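Long-range contact in putative amino acid binding protein (Streptococcus mutans, PDB 4C0R), which probably serves as the substrate-binding component of an ABC importer, capturing glutathione for uptake through the cystine transporter TcyBC: residues K189-F194 / L233-D238. Sequence-based numbering, arbitrary orientation.
Sequences KPYVYF and LPDKKD
Where strand 191-196 enters the mixed sheet of this family 3 solute-binding protein, Lys-189 and Tyr-191 pin down the C-terminal tail that follows helix 219-228, whose residues 236-238 form a short 3-10 segment. Tyr-191 is an example of a buried tyrosine that meets an adjoining chain both with a ring face and with its hydroxyl. Pro-234 lays its CB over one face of the Tyr-191 ring, 3.9 Å from its centroid and 24° off the normal, a CH-pi contact, while the Lys-189 CB sits over the centre of the opposite face. At the far end, Tyr-191 OH accepts the backbone N-H of Asp-235 (N to OH 3.0 Å, 159° at the hydrogen) and donates to Asp-238 OD2 at 2.6 Å. That bond takes the anti lone pair of Asp-238 OD2, whose syn lone pair receives Lys-189 NZ at 3.0 Å in a salt bridge. With CG anti to its carbonyl carbon (chi1 -63°) and the rest of the chain extended, Lys-189 brings NZ to the tail, where it makes a second salt bridge, 2.6 Å to Asp-235 OD2, from the anti side and out of the carboxylate plane. The Tyr-191 side chain lies about 10 Å from the bound oxidized glutathione disulfide, so this is structural packing. One lysine bridging two aspartates, with the phenol donating to one of them, would be expected to favour both carboxylates in their charged form.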
ATOM      1  N   LYS A 189      -8.263  -5.972  10.460  1.00 13.92           N
ATOM      2  CA  LYS A 189      -7.014  -6.564   9.965  1.00 12.54           C
ATOM      3  C   LYS A 189      -6.490  -5.707   8.807  1.00 11.00           C
ATOM      4  O   LYS A 189      -7.238  -5.370   7.864  1.00 12.27           O
ATOM      5  CB  LYS A 189      -7.227  -7.996   9.493  1.00 15.09           C
ATOM      6  CG  LYS A 189      -7.674  -8.895  10.624  1.00 13.92           C
ATOM      7  CD  LYS A 189      -7.837 -10.324  10.191  1.00 16.66           C
ATOM      8  CE  LYS A 189      -8.352 -11.157  11.375  1.00 17.76           C
ATOM      9  NZ  LYS A 189      -8.297 -12.591  10.984  1.00 21.15           N
ATOM     10  N   PRO A 190      -5.193  -5.388   8.841  1.00  9.72           N
ATOM     11  CA  PRO A 190      -4.633  -4.376   7.926  1.00  8.47           C
ATOM     12  C   PRO A 190      -4.179  -4.986   6.591  1.00  8.95           C
ATOM     13  O   PRO A 190      -3.016  -4.906   6.227  1.00  8.90           O
ATOM     14  CB  PRO A 190      -3.431  -3.844   8.716  1.00 12.68           C
ATOM     15  CG  PRO A 190      -3.020  -5.000   9.535  1.00 11.95           C
ATOM     16  CD  PRO A 190      -4.262  -5.715   9.925  1.00 12.79           C
ATOM     17  N   TYR A 191      -5.111  -5.587   5.892  1.00  8.09           N
ATOM     18  CA  TYR A 191      -4.789  -6.315   4.705  1.00  6.57           C
ATOM     19  C   TYR A 191      -4.596  -5.392   3.512  1.00  8.41           C
ATOM     20  O   TYR A 191      -5.139  -4.274   3.470  1.00  8.47           O
ATOM     21  CB  TYR A 191      -5.863  -7.342   4.408  1.00  6.82           C
ATOM     22  CG  TYR A 191      -5.961  -8.539   5.357  1.00  6.97           C
ATOM     23  CD1 TYR A 191      -4.913  -8.911   6.123  1.00  9.97           C
ATOM     24  CD2 TYR A 191      -7.102  -9.320   5.378  1.00  8.20           C
ATOM     25  CE1 TYR A 191      -4.997 -10.051   6.964  1.00  8.79           C
ATOM     26  CE2 TYR A 191      -7.175 -10.452   6.148  1.00 10.30           C
ATOM     27  CZ  TYR A 191      -6.110 -10.808   6.918  1.00 10.18           C
ATOM     28  OH  TYR A 191      -6.182 -11.968   7.717  1.00 11.09           O
ATOM     29  N   VAL A 192      -3.867  -5.873   2.521  1.00  8.82           N
ATOM     30  CA  VAL A 192      -3.791  -5.153   1.265  1.00  8.81           C
ATOM     31  C   VAL A 192      -4.149  -6.131   0.141  1.00  8.53           C
ATOM     32  O   VAL A 192      -4.134  -7.383   0.349  1.00  8.65           O
ATOM     33  CB  VAL A 192      -2.509  -4.505   1.065  1.00 10.69           C
ATOM     34  CG1 VAL A 192      -2.327  -3.313   2.099  1.00 10.82           C
ATOM     35  CG2 VAL A 192      -1.422  -5.527   1.123  1.00  8.75           C
ATOM     36  N   TYR A 193      -4.519  -5.593  -1.016  1.00  6.99           N
ATOM     37  CA  TYR A 193      -5.269  -6.350  -2.015  1.00  6.66           C
ATOM     38  C   TYR A 193      -4.977  -5.866  -3.407  1.00  5.95           C
ATOM     39  O   TYR A 193      -4.540  -4.708  -3.546  1.00  6.57           O
ATOM     40  CB  TYR A 193      -6.761  -5.997  -1.855  1.00  7.12           C
ATOM     41  CG  TYR A 193      -7.372  -6.325  -0.524  1.00  5.88           C
ATOM     42  CD1 TYR A 193      -7.288  -5.454   0.570  1.00  6.98           C
ATOM     43  CD2 TYR A 193      -8.028  -7.516  -0.363  1.00  5.84           C
ATOM     44  CE1 TYR A 193      -7.871  -5.780   1.805  1.00  7.73           C
ATOM     45  CE2 TYR A 193      -8.578  -7.873   0.865  1.00  7.36           C
ATOM     46  CZ  TYR A 193      -8.536  -7.001   1.925  1.00  8.39           C
ATOM     47  OH  TYR A 193      -9.116  -7.370   3.124  1.00 10.28           O
ATOM     48  N   PHE A 194      -5.302  -6.663  -4.400  1.00  6.53           N
ATOM     49  CA  PHE A 194      -5.498  -6.164  -5.758  1.00  6.42           C
ATOM     50  C   PHE A 194      -6.911  -5.638  -5.855  1.00  7.75           C
ATOM     51  O   PHE A 194      -7.828  -6.184  -5.231  1.00  7.97           O
ATOM     52  CB  PHE A 194      -5.355  -7.272  -6.783  1.00  6.45           C
ATOM     53  CG  PHE A 194      -3.951  -7.824  -6.886  1.00  7.29           C
ATOM     54  CD1 PHE A 194      -2.928  -7.054  -7.422  1.00  8.81           C
ATOM     55  CD2 PHE A 194      -3.658  -9.109  -6.447  1.00  7.39           C
ATOM     56  CE1 PHE A 194      -1.641  -7.562  -7.527  1.00  9.93           C
ATOM     57  CE2 PHE A 194      -2.352  -9.619  -6.570  1.00  7.23           C
ATOM     58  CZ  PHE A 194      -1.375  -8.846  -7.111  1.00  8.34           C
ATOM     59  N   LEU A 233       1.765 -12.854   5.369  1.00 10.35           N
ATOM     60  CA  LEU A 233       0.543 -13.244   4.676  1.00 10.56           C
ATOM     61  C   LEU A 233      -0.688 -13.038   5.532  1.00 10.78           C
ATOM     62  O   LEU A 233      -0.646 -13.036   6.784  1.00 10.58           O
ATOM     63  CB  LEU A 233       0.590 -14.695   4.230  1.00 11.89           C
ATOM     64  CG  LEU A 233       1.755 -15.046   3.276  1.00 13.72           C
ATOM     65  CD1 LEU A 233       1.580 -16.487   2.839  1.00 15.14           C
ATOM     66  CD2 LEU A 233       1.813 -14.141   2.084  1.00 12.74           C
ATOM     67  N   PRO A 234      -1.814 -12.905   4.871  1.00  9.05           N
ATOM     68  CA  PRO A 234      -3.072 -12.869   5.590  1.00  9.17           C
ATOM     69  C   PRO A 234      -3.333 -14.219   6.298  1.00 10.14           C
ATOM     70  O   PRO A 234      -2.728 -15.246   5.987  1.00 11.35           O
ATOM     71  CB  PRO A 234      -4.116 -12.654   4.482  1.00 10.00           C
ATOM     72  CG  PRO A 234      -3.330 -12.171   3.278  1.00  8.73           C
ATOM     73  CD  PRO A 234      -2.004 -12.902   3.407  1.00  8.70           C
ATOM     74  N   ASP A 235      -4.277 -14.207   7.224  1.00 12.77           N
ATOM     75  CA  ASP A 235      -4.677 -15.446   7.873  1.00 13.18           C
ATOM     76  C   ASP A 235      -5.322 -16.403   6.871  1.00 13.61           C
ATOM     77  O   ASP A 235      -6.069 -16.003   5.995  1.00 14.36           O
ATOM     78  CB  ASP A 235      -5.690 -15.134   8.993  1.00 13.74           C
ATOM     79  CG  ASP A 235      -5.133 -14.281  10.096  1.00 16.56           C
ATOM     80  OD1 ASP A 235      -3.897 -14.134  10.230  1.00 16.36           O
ATOM     81  OD2 ASP A 235      -5.971 -13.783  10.896  1.00 16.49           O
ATOM     82  N   LYS A 236      -5.013 -17.703   7.027  1.00 18.20           N
ATOM     83  CA  LYS A 236      -5.541 -18.755   6.199  1.00 17.72           C
ATOM     84  C   LYS A 236      -7.057 -18.671   5.978  1.00 20.10           C
ATOM     85  O   LYS A 236      -7.546 -18.763   4.851  1.00 19.96           O
ATOM     86  CB  LYS A 236      -5.164 -20.119   6.861  1.00 23.93           C
ATOM     87  N   LYS A 237      -7.824 -18.442   7.038  1.00 23.43           N
ATOM     88  CA  LYS A 237      -9.264 -18.462   6.874  1.00 23.71           C
ATOM     89  C   LYS A 237      -9.754 -17.288   6.038  1.00 25.07           C
ATOM     90  O   LYS A 237     -10.849 -17.317   5.468  1.00 26.81           O
ATOM     91  CB  LYS A 237      -9.952 -18.472   8.221  1.00 28.36           C
ATOM     92  CG  LYS A 237      -9.664 -17.273   9.057  1.00 29.58           C
ATOM     93  CD  LYS A 237     -10.559 -17.271  10.272  1.00 30.39           C
ATOM     94  CE  LYS A 237     -10.032 -16.367  11.328  1.00 31.51           C
ATOM     95  NZ  LYS A 237     -10.745 -16.674  12.617  1.00 31.76           N
ATOM     96  N   ASP A 238      -8.938 -16.244   5.922  1.00 22.09           N
ATOM     97  CA  ASP A 238      -9.350 -15.097   5.138  1.00 20.99           C
ATOM     98  C   ASP A 238      -9.013 -15.283   3.652  1.00 21.30           C
ATOM     99  O   ASP A 238      -9.261 -14.393   2.826  1.00 26.99           O
ATOM    100  CB  ASP A 238      -8.681 -13.827   5.735  1.00 19.05           C
ATOM    101  CG  ASP A 238      -9.205 -13.523   7.129  1.00 18.00           C
ATOM    102  OD1 ASP A 238     -10.433 -13.765   7.334  1.00 28.90           O
ATOM    103  OD2 ASP A 238      -8.483 -13.088   8.057  1.00 14.37           O
TER
HETATM  104  O   HOH W   1     -10.727 -13.285  12.526  1.00 37.31           O